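PDB 2FGQ: outer membrane porin protein 32, which forms anion-selective channels across the outer membrane as a homotrimeric porin, and is seen here with malate bound in the pore. Local coordinates for residues Q225-R230 against D235-S240; A247-G250 against E254-L257; A271-L276 against L303-K308; G277-H280 against T286-Y289. All blocks are in the same frame, centred on the assembly; numbering follows the deposited sequence.

Contact 1: Q225-R230 against D235-S240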
loop_
_atom_site.group_PDB
_atom_site.type_symbol
_atom_site.label_atom_id
_atom_site.label_comp_id
_atom_site.label_asym_id
_atom_site.label_seq_id
_atom_site.Cartn_x
_atom_site.Cartn_y
_atom_site.Cartn_z
ATOM N N GLN A 225 -28.318 -21.483 4.469
ATOM C CA GLN A 225 -28.751 -21.649 3.081
ATOM C C GLN A 225 -28.405 -20.401 2.322
ATOM O O GLN A 225 -28.780 -19.303 2.730
ATOM C CB GLN A 225 -30.246 -21.924 2.959
ATOM C CG GLN A 225 -30.655 -22.114 1.528
ATOM C CD GLN A 225 -32.090 -22.566 1.389
ATOM O OE1 GLN A 225 -32.973 -21.743 1.192
ATOM N NE2 GLN A 225 -32.336 -23.862 1.535
ATOM N N THR A 226 -27.659 -20.588 1.226
ATOM C CA THR A 226 -27.295 -19.496 0.339
ATOM C C THR A 226 -27.906 -19.792 -1.018
ATOM O O THR A 226 -27.646 -20.851 -1.599
ATOM C CB THR A 226 -25.798 -19.466 0.214
ATOM O OG1 THR A 226 -25.235 -19.313 1.522
ATOM C CG2 THR A 226 -25.375 -18.226 -0.556
ATOM N N LYS A 227 -28.715 -18.872 -1.520
ATOM C CA LYS A 227 -29.368 -19.061 -2.810
ATOM C C LYS A 227 -29.026 -17.887 -3.719
ATOM O O LYS A 227 -29.334 -16.746 -3.381
ATOM C CB LYS A 227 -30.893 -19.113 -2.600
ATOM C CG LYS A 227 -31.716 -19.399 -3.830
ATOM C CD LYS A 227 -33.211 -19.781 -3.550
ATOM C CE LYS A 227 -33.660 -19.530 -2.146
ATOM N NZ LYS A 227 -35.207 -19.396 -2.085
ATOM N N PHE A 228 -28.403 -18.152 -4.863
ATOM C CA PHE A 228 -28.278 -17.166 -5.909
ATOM C C PHE A 228 -29.458 -17.375 -6.867
ATOM O O PHE A 228 -29.506 -18.367 -7.609
ATOM C CB PHE A 228 -26.957 -17.311 -6.654
ATOM C CG PHE A 228 -25.704 -16.886 -5.896
ATOM C CD1 PHE A 228 -25.119 -17.692 -4.958
ATOM C CD2 PHE A 228 -25.074 -15.700 -6.213
ATOM C CE1 PHE A 228 -23.923 -17.324 -4.317
ATOM C CE2 PHE A 228 -23.847 -15.328 -5.628
ATOM C CZ PHE A 228 -23.270 -16.133 -4.697
ATOM N N LYS A 229 -30.406 -16.470 -6.811
ATOM C CA LYS A 229 -31.670 -16.546 -7.552
ATOM C C LYS A 229 -31.620 -15.544 -8.707
ATOM O O LYS A 229 -31.602 -14.334 -8.496
ATOM C CB LYS A 229 -32.826 -16.205 -6.621
ATOM C CG LYS A 229 -34.174 -16.448 -7.196
ATOM C CD LYS A 229 -35.291 -16.507 -6.119
ATOM C CE LYS A 229 -36.571 -15.880 -6.652
ATOM N NZ LYS A 229 -36.962 -16.453 -7.972
ATOM N N ARG A 230 -31.562 -16.050 -9.925
ATOM C CA ARG A 230 -31.418 -15.210 -11.101
ATOM C C ARG A 230 -32.763 -14.650 -11.492
ATOM O O ARG A 230 -33.770 -15.364 -11.459
ATOM C CB ARG A 230 -30.773 -16.066 -12.195
ATOM C CG ARG A 230 -30.441 -15.380 -13.464
ATOM C CD ARG A 230 -29.644 -16.256 -14.387
ATOM N NE ARG A 230 -30.427 -17.422 -14.800
ATOM C CZ ARG A 230 -30.001 -18.335 -15.687
ATOM N NH1 ARG A 230 -28.797 -18.242 -16.219
ATOM N NH2 ARG A 230 -30.775 -19.374 -15.999
ATOM N N ASP A 235 -31.636 -20.989 -10.202
ATOM C CA ASP A 235 -31.004 -20.737 -8.928
ATOM C C ASP A 235 -29.868 -21.706 -8.648
ATOM O O ASP A 235 -29.886 -22.855 -9.095
ATOM C CB ASP A 235 -32.071 -20.752 -7.858
ATOM C CG ASP A 235 -32.512 -22.106 -7.504
ATOM O OD1 ASP A 235 -32.077 -22.590 -6.445
ATOM O OD2 ASP A 235 -33.298 -22.775 -8.198
ATOM N N ILE A 236 -28.847 -21.198 -7.970
ATOM C CA ILE A 236 -27.754 -21.998 -7.449
ATOM C C ILE A 236 -27.883 -21.918 -5.948
ATOM O O ILE A 236 -27.621 -20.868 -5.347
ATOM C CB ILE A 236 -26.384 -21.458 -7.960
ATOM C CG1 ILE A 236 -26.304 -21.716 -9.471
ATOM C CG2 ILE A 236 -25.220 -22.131 -7.225
ATOM C CD1 ILE A 236 -25.077 -21.178 -10.149
ATOM N N LYS A 237 -28.351 -23.018 -5.359
ATOM C CA LYS A 237 -28.692 -23.106 -3.950
ATOM C C LYS A 237 -27.711 -24.063 -3.277
ATOM O O LYS A 237 -27.476 -25.152 -3.766
ATOM C CB LYS A 237 -30.146 -23.599 -3.768
ATOM C CG LYS A 237 -30.568 -23.670 -2.338
ATOM C CD LYS A 237 -32.116 -23.779 -2.235
ATOM C CE LYS A 237 -32.551 -25.163 -2.231
ATOM N NZ LYS A 237 -34.101 -25.202 -2.200
ATOM N N THR A 238 -27.228 -23.676 -2.103
ATOM C CA THR A 238 -26.331 -24.480 -1.332
ATOM C C THR A 238 -26.752 -24.438 0.134
ATOM O O THR A 238 -26.974 -23.351 0.681
ATOM C CB THR A 238 -24.890 -23.919 -1.440
ATOM O OG1 THR A 238 -24.505 -23.814 -2.827
ATOM C CG2 THR A 238 -23.886 -24.874 -0.793
ATOM N N ASN A 239 -26.890 -25.619 0.746
ATOM C CA ASN A 239 -27.122 -25.761 2.175
ATOM C C ASN A 239 -25.815 -26.194 2.824
ATOM O O ASN A 239 -25.226 -27.224 2.437
ATOM C CB ASN A 239 -28.207 -26.810 2.424
ATOM C CG ASN A 239 -29.580 -26.403 1.876
ATOM O OD1 ASN A 239 -29.906 -25.233 1.784
ATOM N ND2 ASN A 239 -30.406 -27.415 1.541
ATOM N N SER A 240 -25.401 -25.459 3.849
ATOM C CA SER A 240 -24.123 -25.698 4.513
ATOM C C SER A 240 -24.349 -25.910 6.001
ATOM O O SER A 240 -25.139 -25.209 6.615
ATOM C CB SER A 240 -23.161 -24.518 4.303
ATOM O OG SER A 240 -22.916 -24.266 2.919
HETATM O O HOH W 1 -34.991 -25.377 0.288
HETATM O O HOH W 2 -25.547 -21.088 -3.428
HETATM O O HOH W 3 -24.047 -21.802 2.594
#

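Contact 2: A247-G250 against E254-L257. With SO4 (sulfate ion), chain F.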
loop_
_atom_site.group_PDB
_atom_site.type_symbol
_atom_site.label_atom_id
_atom_site.label_comp_id
_atom_site.label_asym_id
_atom_site.label_seq_id
_atom_site.Cartn_x
_atom_site.Cartn_y
_atom_site.Cartn_z
ATOM N N ALA A 247 -11.725 -27.675 23.275
ATOM C CA ALA A 247 -11.447 -27.866 24.694
ATOM C C ALA A 247 -10.039 -27.395 25.034
ATOM O O ALA A 247 -9.111 -27.713 24.297
ATOM C CB ALA A 247 -11.567 -29.332 25.028
ATOM N N PRO A 248 -9.865 -26.734 26.174
ATOM C CA PRO A 248 -8.511 -26.514 26.702
ATOM C C PRO A 248 -7.849 -27.839 27.057
ATOM O O PRO A 248 -8.527 -28.789 27.519
ATOM C CB PRO A 248 -8.726 -25.613 27.948
ATOM C CG PRO A 248 -10.190 -25.478 28.136
ATOM C CD PRO A 248 -10.905 -26.158 27.040
ATOM N N VAL A 249 -6.545 -27.899 26.786
ATOM C CA VAL A 249 -5.685 -29.023 27.105
ATOM C C VAL A 249 -4.508 -28.471 27.892
ATOM O O VAL A 249 -3.724 -27.685 27.394
ATOM C CB VAL A 249 -5.166 -29.733 25.849
ATOM C CG1 VAL A 249 -4.216 -30.870 26.222
ATOM C CG2 VAL A 249 -6.304 -30.262 25.019
ATOM N N GLY A 250 -4.435 -28.844 29.166
ATOM C CA GLY A 250 -3.287 -28.574 30.014
ATOM C C GLY A 250 -2.781 -27.169 30.231
ATOM O O GLY A 250 -1.576 -26.967 30.249
ATOM N N GLU A 254 -5.072 -25.964 23.320
ATOM C CA GLU A 254 -6.479 -26.032 22.930
ATOM C C GLU A 254 -6.576 -26.993 21.753
ATOM O O GLU A 254 -5.803 -26.901 20.816
ATOM C CB GLU A 254 -6.991 -24.665 22.521
ATOM C CG GLU A 254 -8.440 -24.651 22.115
ATOM C CD GLU A 254 -8.822 -23.347 21.462
ATOM O OE1 GLU A 254 -7.925 -22.686 20.872
ATOM O OE2 GLU A 254 -10.010 -22.990 21.530
ATOM N N VAL A 255 -7.530 -27.916 21.808
ATOM C CA VAL A 255 -7.821 -28.812 20.715
ATOM C C VAL A 255 -9.181 -28.439 20.139
ATOM O O VAL A 255 -10.089 -28.026 20.877
ATOM C CB VAL A 255 -7.775 -30.303 21.159
ATOM C CG1 VAL A 255 -8.826 -30.624 22.186
ATOM C CG2 VAL A 255 -7.903 -31.216 19.994
ATOM N N LYS A 256 -9.306 -28.587 18.829
ATOM C CA LYS A 256 -10.532 -28.253 18.108
ATOM C C LYS A 256 -10.843 -29.315 17.065
ATOM O O LYS A 256 -9.959 -29.810 16.380
ATOM C CB LYS A 256 -10.406 -26.902 17.361
ATOM C CG LYS A 256 -9.959 -25.713 18.141
ATOM C CD LYS A 256 -9.559 -24.611 17.148
ATOM C CE LYS A 256 -8.890 -23.495 17.788
ATOM N NZ LYS A 256 -8.797 -22.385 16.796
ATOM N N LEU A 257 -12.126 -29.641 16.919
ATOM C CA LEU A 257 -12.594 -30.602 15.948
ATOM C C LEU A 257 -13.883 -30.073 15.327
ATOM O O LEU A 257 -14.797 -29.682 16.047
ATOM C CB LEU A 257 -12.877 -31.915 16.675
ATOM C CG LEU A 257 -12.802 -33.316 16.108
ATOM C CD1 LEU A 257 -13.913 -34.288 16.589
ATOM C CD2 LEU A 257 -12.407 -33.523 14.707
HETATM S S SO4 F . -7.704 -19.616 18.911
HETATM O O1 SO4 F . -6.528 -19.600 19.791
HETATM O O2 SO4 F . -8.420 -20.893 19.057
HETATM O O3 SO4 F . -8.612 -18.537 19.322
HETATM O O4 SO4 F . -7.306 -19.418 17.512
#

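Contact 3: A271-L276 against L303-K308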
loop_
_atom_site.group_PDB
_atom_site.type_symbol
_atom_site.label_atom_id
_atom_site.label_comp_id
_atom_site.label_asym_id
_atom_site.label_seq_id
_atom_site.Cartn_x
_atom_site.Cartn_y
_atom_site.Cartn_z
ATOM N N ALA A 271 -20.212 -32.372 -0.326
ATOM C CA ALA A 271 -18.830 -32.490 0.142
ATOM C C ALA A 271 -18.888 -32.514 1.666
ATOM O O ALA A 271 -19.735 -31.834 2.259
ATOM C CB ALA A 271 -17.965 -31.302 -0.347
ATOM N N HIS A 272 -18.050 -33.335 2.287
ATOM C CA HIS A 272 -17.958 -33.459 3.726
ATOM C C HIS A 272 -16.533 -33.084 4.131
ATOM O O HIS A 272 -15.562 -33.395 3.442
ATOM C CB HIS A 272 -18.178 -34.940 4.178
ATOM C CG HIS A 272 -19.459 -35.571 3.724
ATOM N ND1 HIS A 272 -20.537 -35.726 4.566
ATOM C CD2 HIS A 272 -19.822 -36.119 2.536
ATOM C CE1 HIS A 272 -21.526 -36.316 3.906
ATOM N NE2 HIS A 272 -21.121 -36.554 2.670
ATOM N N GLN A 273 -16.389 -32.491 5.292
ATOM C CA GLN A 273 -15.077 -32.048 5.757
ATOM C C GLN A 273 -14.917 -32.327 7.228
ATOM O O GLN A 273 -15.832 -32.151 7.994
ATOM C CB GLN A 273 -14.901 -30.544 5.552
ATOM C CG GLN A 273 -13.446 -30.121 5.720
ATOM C CD GLN A 273 -13.216 -28.659 5.540
ATOM O OE1 GLN A 273 -13.972 -27.994 4.808
ATOM N NE2 GLN A 273 -12.158 -28.123 6.215
ATOM N N ILE A 274 -13.731 -32.765 7.613
ATOM C CA ILE A 274 -13.355 -32.908 9.011
ATOM C C ILE A 274 -12.008 -32.204 9.199
ATOM O O ILE A 274 -11.083 -32.409 8.418
ATOM C CB ILE A 274 -13.225 -34.392 9.430
ATOM C CG1 ILE A 274 -14.481 -35.176 9.142
ATOM C CG2 ILE A 274 -12.923 -34.485 10.929
ATOM C CD1 ILE A 274 -14.219 -36.724 9.195
ATOM N N THR A 275 -11.919 -31.394 10.249
ATOM C CA THR A 275 -10.703 -30.708 10.601
ATOM C C THR A 275 -10.400 -30.860 12.075
ATOM O O THR A 275 -11.273 -30.634 12.915
ATOM C CB THR A 275 -10.870 -29.226 10.314
ATOM O OG1 THR A 275 -11.366 -29.063 8.985
ATOM C CG2 THR A 275 -9.511 -28.496 10.355
ATOM N N LEU A 276 -9.154 -31.242 12.355
ATOM C CA LEU A 276 -8.598 -31.285 13.687
ATOM C C LEU A 276 -7.540 -30.192 13.820
ATOM O O LEU A 276 -6.682 -30.043 12.957
ATOM C CB LEU A 276 -7.949 -32.644 13.936
ATOM C CG LEU A 276 -7.318 -32.801 15.295
ATOM C CD1 LEU A 276 -8.355 -32.927 16.421
ATOM C CD2 LEU A 276 -6.404 -34.056 15.248
ATOM N N LEU A 303 -14.616 -29.017 -4.478
ATOM C CA LEU A 303 -14.121 -28.116 -3.447
ATOM C C LEU A 303 -12.728 -28.476 -2.973
ATOM O O LEU A 303 -12.383 -29.636 -2.815
ATOM C CB LEU A 303 -15.071 -28.061 -2.258
ATOM C CG LEU A 303 -16.485 -27.562 -2.555
ATOM C CD1 LEU A 303 -17.286 -27.626 -1.271
ATOM C CD2 LEU A 303 -16.512 -26.140 -3.157
ATOM N N GLY A 304 -11.955 -27.446 -2.702
ATOM C CA GLY A 304 -10.625 -27.616 -2.162
ATOM C C GLY A 304 -10.411 -26.874 -0.859
ATOM O O GLY A 304 -11.047 -25.835 -0.575
ATOM N N LEU A 305 -9.473 -27.382 -0.086
ATOM C CA LEU A 305 -9.082 -26.760 1.160
ATOM C C LEU A 305 -8.357 -25.432 0.899
ATOM O O LEU A 305 -7.672 -25.247 -0.127
ATOM C CB LEU A 305 -8.196 -27.693 1.944
ATOM C CG LEU A 305 -8.815 -29.000 2.405
ATOM C CD1 LEU A 305 -7.720 -29.982 2.827
ATOM C CD2 LEU A 305 -9.791 -28.726 3.532
ATOM N N GLN A 306 -8.452 -24.532 1.856
ATOM C CA GLN A 306 -7.965 -23.164 1.647
ATOM C C GLN A 306 -6.612 -22.943 2.328
ATOM O O GLN A 306 -6.537 -22.279 3.375
ATOM C CB GLN A 306 -9.008 -22.194 2.165
ATOM C CG GLN A 306 -10.315 -22.323 1.392
ATOM C CD GLN A 306 -10.157 -22.062 -0.071
ATOM O OE1 GLN A 306 -10.236 -22.993 -0.920
ATOM N NE2 GLN A 306 -9.947 -20.810 -0.403
ATOM N N ALA A 307 -5.549 -23.513 1.745
ATOM C CA ALA A 307 -4.189 -23.337 2.301
ATOM C C ALA A 307 -3.634 -22.026 1.723
ATOM O O ALA A 307 -2.948 -22.052 0.693
ATOM C CB ALA A 307 -3.269 -24.512 1.949
ATOM N N LYS A 308 -3.984 -20.897 2.339
ATOM C CA LYS A 308 -3.679 -19.580 1.797
ATOM C C LYS A 308 -2.170 -19.447 1.637
ATOM O O LYS A 308 -1.414 -19.739 2.569
ATOM C CB LYS A 308 -4.183 -18.484 2.704
ATOM C CG LYS A 308 -3.966 -17.086 2.179
ATOM C CD LYS A 308 -4.649 -16.033 3.079
ATOM C CE LYS A 308 -6.107 -15.791 2.693
ATOM N NZ LYS A 308 -6.799 -14.849 3.608
#

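Contact 4: G277-H280 against T286-Y289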
loop_
_atom_site.group_PDB
_atom_site.type_symbol
_atom_site.label_atom_id
_atom_site.label_comp_id
_atom_site.label_asym_id
_atom_site.label_seq_id
_atom_site.Cartn_x
_atom_site.Cartn_y
_atom_site.Cartn_z
ATOM N N GLY A 277 -7.580 -29.450 14.907
ATOM C CA GLY A 277 -6.599 -28.402 15.149
ATOM C C GLY A 277 -6.062 -28.397 16.572
ATOM O O GLY A 277 -6.727 -28.800 17.496
ATOM N N TYR A 278 -4.857 -27.879 16.737
ATOM C CA TYR A 278 -4.267 -27.701 18.034
ATOM C C TYR A 278 -3.588 -26.339 18.048
ATOM O O TYR A 278 -2.941 -25.976 17.085
ATOM C CB TYR A 278 -3.219 -28.790 18.310
ATOM C CG TYR A 278 -2.847 -28.842 19.768
ATOM C CD1 TYR A 278 -3.713 -29.426 20.667
ATOM C CD2 TYR A 278 -1.669 -28.275 20.249
ATOM C CE1 TYR A 278 -3.442 -29.485 22.000
ATOM C CE2 TYR A 278 -1.370 -28.341 21.652
ATOM C CZ TYR A 278 -2.299 -28.941 22.497
ATOM O OH TYR A 278 -2.109 -29.046 23.877
ATOM N N VAL A 279 -3.733 -25.609 19.150
ATOM C CA VAL A 279 -3.045 -24.360 19.376
ATOM C C VAL A 279 -2.299 -24.468 20.693
ATOM O O VAL A 279 -2.877 -24.858 21.712
ATOM C CB VAL A 279 -4.059 -23.209 19.434
ATOM C CG1 VAL A 279 -3.378 -21.883 19.711
ATOM C CG2 VAL A 279 -4.845 -23.124 18.130
ATOM N N HIS A 280 -1.011 -24.150 20.664
ATOM C CA HIS A 280 -0.171 -24.210 21.843
ATOM C C HIS A 280 0.337 -22.791 22.113
ATOM O O HIS A 280 1.164 -22.274 21.349
ATOM C CB HIS A 280 0.989 -25.135 21.574
ATOM C CG HIS A 280 1.895 -25.328 22.741
ATOM N ND1 HIS A 280 3.076 -24.644 22.893
ATOM C CD2 HIS A 280 1.798 -26.149 23.806
ATOM C CE1 HIS A 280 3.662 -25.018 24.015
ATOM N NE2 HIS A 280 2.913 -25.941 24.584
ATOM N N THR A 286 1.685 -15.066 21.458
ATOM C CA THR A 286 2.393 -15.932 20.507
ATOM C C THR A 286 1.968 -17.406 20.679
ATOM O O THR A 286 2.027 -17.940 21.782
ATOM C CB THR A 286 3.892 -15.851 20.750
ATOM O OG1 THR A 286 4.314 -14.492 20.529
ATOM C CG2 THR A 286 4.626 -16.682 19.746
ATOM N N ALA A 287 1.546 -18.038 19.594
ATOM C CA ALA A 287 1.139 -19.445 19.618
ATOM C C ALA A 287 1.724 -20.193 18.450
ATOM O O ALA A 287 1.946 -19.638 17.379
ATOM C CB ALA A 287 -0.380 -19.546 19.553
ATOM N N LEU A 288 2.003 -21.471 18.680
ATOM C CA LEU A 288 2.256 -22.429 17.618
ATOM C C LEU A 288 0.954 -23.178 17.355
ATOM O O LEU A 288 0.153 -23.393 18.263
ATOM C CB LEU A 288 3.360 -23.383 18.060
ATOM C CG LEU A 288 4.834 -23.102 17.862
ATOM C CD1 LEU A 288 5.243 -21.757 17.430
ATOM C CD2 LEU A 288 5.756 -23.849 18.917
ATOM N N TYR A 289 0.746 -23.615 16.129
ATOM C CA TYR A 289 -0.482 -24.314 15.817
ATOM C C TYR A 289 -0.314 -25.309 14.711
ATOM O O TYR A 289 0.625 -25.257 13.932
ATOM C CB TYR A 289 -1.604 -23.320 15.447
ATOM C CG TYR A 289 -1.351 -22.587 14.137
ATOM C CD1 TYR A 289 -0.725 -21.353 14.104
ATOM C CD2 TYR A 289 -1.724 -23.147 12.933
ATOM C CE1 TYR A 289 -0.466 -20.703 12.895
ATOM C CE2 TYR A 289 -1.460 -22.516 11.723
ATOM C CZ TYR A 289 -0.876 -21.268 11.703
ATOM O OH TYR A 289 -0.674 -20.640 10.497
#

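Contact 1: Q225-R230 against D235-S240
The Gln225 side chain starts with CG trans to the backbone N (chi1 -179°), while Asn239 has CG trans to its carbonyl carbon (chi1 -65°); these rotations lay the two amides side by side and nearly coplanar, their planes 17° apart. Gln225 NE2 donates within its own amide plane to a lone pair of Asn239 OD1, 2.8 Å away, and this bond helps to hold their rotation. The same NE2 gives a weak bond to a water that also accepts from Lys237 NZ at 2.6 Å, and Lys237 CD packs 3.8 Å from Gln225 NE2. Beneath these side chains the antiparallel backbones form two hydrogen-bonded pairs, Thr226 with Thr238 and Phe228 with Ile236, Thr226 N to Thr238 O measuring 2.9 Å. On the face carrying the threonines, a second water donates to Thr226 O and Ile236 O and accepts a hydrogen bond from Thr238 OG1 at 3.0 Å; it sits in plane at the edge of the Phe228 ring. A third water links Thr226 OG1 to Ser240 OG. Phe228 packs on Asn120 and Ala122 of a loop, consistent with this face looking into the barrel. On the other face, Lys227 NZ lies 5.9 Å from Lys237 NZ and 6.2 Å from Asp235 OD1. That implies a polar face held by an amide pair and water, where the aspartate probably offsets part of the lysine charge.

Contact 2: A247-G250 against E254-L257
The beta hairpin of strands 235-249 and 253-264, two neighbours in the porin barrel, is tied near its turn by the antiparallel hydrogen-bonded pair Ala247 and Val255. Ala247 N donates to Val255 O at 2.9 Å and Val255 N returns a bond to Ala247 O at 3.0 Å. The short segments run antiparallel but are twisted against each other, 143° between their directions, and Gly250 begins the turn with a positive phi. Beside this pair, Pro248 and Glu254 form a non-hydrogen-bonded pair, and Glu254 CA brings its hydrogen to Ala247 O.

On the face of Ala247 and Val255 the contact is apolar. Val255 carries CG1 between its backbone N and carbonyl carbon (chi1 63°), which sets this methyl 3.8 Å from Val249 CG2 and also near Ala247 CB. Leu276 of strand 269-281 continues this patch on the barrel surface.

The other face is charged. Glu254 runs out fully extended, its CG passing 3.8 Å from Ala247 O, and its OE1 reaches to within 2.6 Å of sulfate O2. The ion, probably from the crystallisation liquor, is also bound by Arg329 NH2. With an alanine here, the sulfate is likely to lose its carboxylate neighbour, and the space beside Ala247 O that CG now fills would probably open. Lys256 NZ bonds Leu106 O as well as the ion, donating to sulfate O2 at 2.7 Å and weakly to sulfate O4 at 3.4 Å.

Contact 3: A271-L276 against L303-K308
Gln273 reaches from strand 271-276 toward Leu305 as a straight chain. Its CB is still distant from the leucine; CG, placed trans to the backbone N by a chi1 of -167°, comes within 4.5 Å of Leu305 CD2. CD is then 4.0 Å from that methyl, and NE2 at the tip is nearest, 3.6 Å from Leu305 CD2. NE2 also donates to Thr275 OG1 at 3.0 Å, with the hydroxyl 30° out of the amide plane and the N-H bent to 135°, and makes a weak bond to Ile112 O. Those two partners serve the NE2 end of a buried side chain, which meets the leucine only by packing. A leucine in its place would probably leave Thr275 OG1 and Ile112 O without their amide donor. Two residues earlier, on the same side of the strand, Ala271 CB meets Leu303 CD1 at 3.9 Å, the other side-chain touch between the segments. The contact thus lays the irregular segment 303-308, part of the loop between strands 286-297 and 320-331, against the inner wall of the barrel. There strand 269-281 runs between strands 253-264 and 286-297, with Leu303 also touching Gln264, Asn297 and Met116, and Gln273 touching Leu295.

Contact 4: G277-H280 against T286-Y289
Two backbone hydrogen bonds join His280 and Leu288 as an antiparallel hydrogen-bonded pair. His280 N donates to Leu288 O at 2.8 Å with an N-H...O angle of 178°, practically straight; Leu288 N answers to His280 O at 2.9 Å along a more bent path, 152°.

Weaker CA-H...O contacts flank this pair. Tyr289 CA approaches Tyr278 O at 3.2 Å, Ala287 CA approaches His280 O at 3.3 Å, and Val279 CA lies 3.5 Å from Leu288 O, so each of these carbonyls is met by a CA-H from the facing strand.

Apolar packing belongs to the face of Val279, Ala287 and Tyr289. The valine spreads its two methyls over two partners: CG1, trans to the backbone N (chi1 178°), meets Ala287 CB at 3.8 Å, whereas CG2 meets Tyr289 CB at 4.2 Å. The tyrosine ring itself leads away from Val279.

Polar ends find their partners elsewhere. Tyr289 OH is hydrogen-bonded with Asp11 and Asn13, which anchors the end of the ring to strand 4-17, beyond strand 320-331. Thr286 OG1 bonds Glu45 of the second subunit, and its side chain also packs on Ala53 of that subunit.

Short antiparallel pairing of successive strands, 269-281 and 286-297, is the beta hairpin from which a porin barrel is built; here its turn end also takes part in the trimer interface.

How the contacts relate
From the N terminus, contact 1 comes first, closing the short loop between strands 218-230 and 235-249. Strand 235-249 then runs to contact 2, at its other end, which closes the next hairpin with strand 253-264; the two contacts are in series, their centres about 34 Å apart. Strand 269-281 serves the remaining pair: its 271-276 half opens contact 3 and its 277-280 half contact 4. Contact 4 closes the hairpin to strand 286-297 and is nested inside the longer loop that contact 3 closes by folding 303-308 against the wall. Contacts 2 and 4 touch directly through Glu254 N with Val279 O and Lys256 O with Gly277 N, probable hydrogen bonds joining adjacent hairpins.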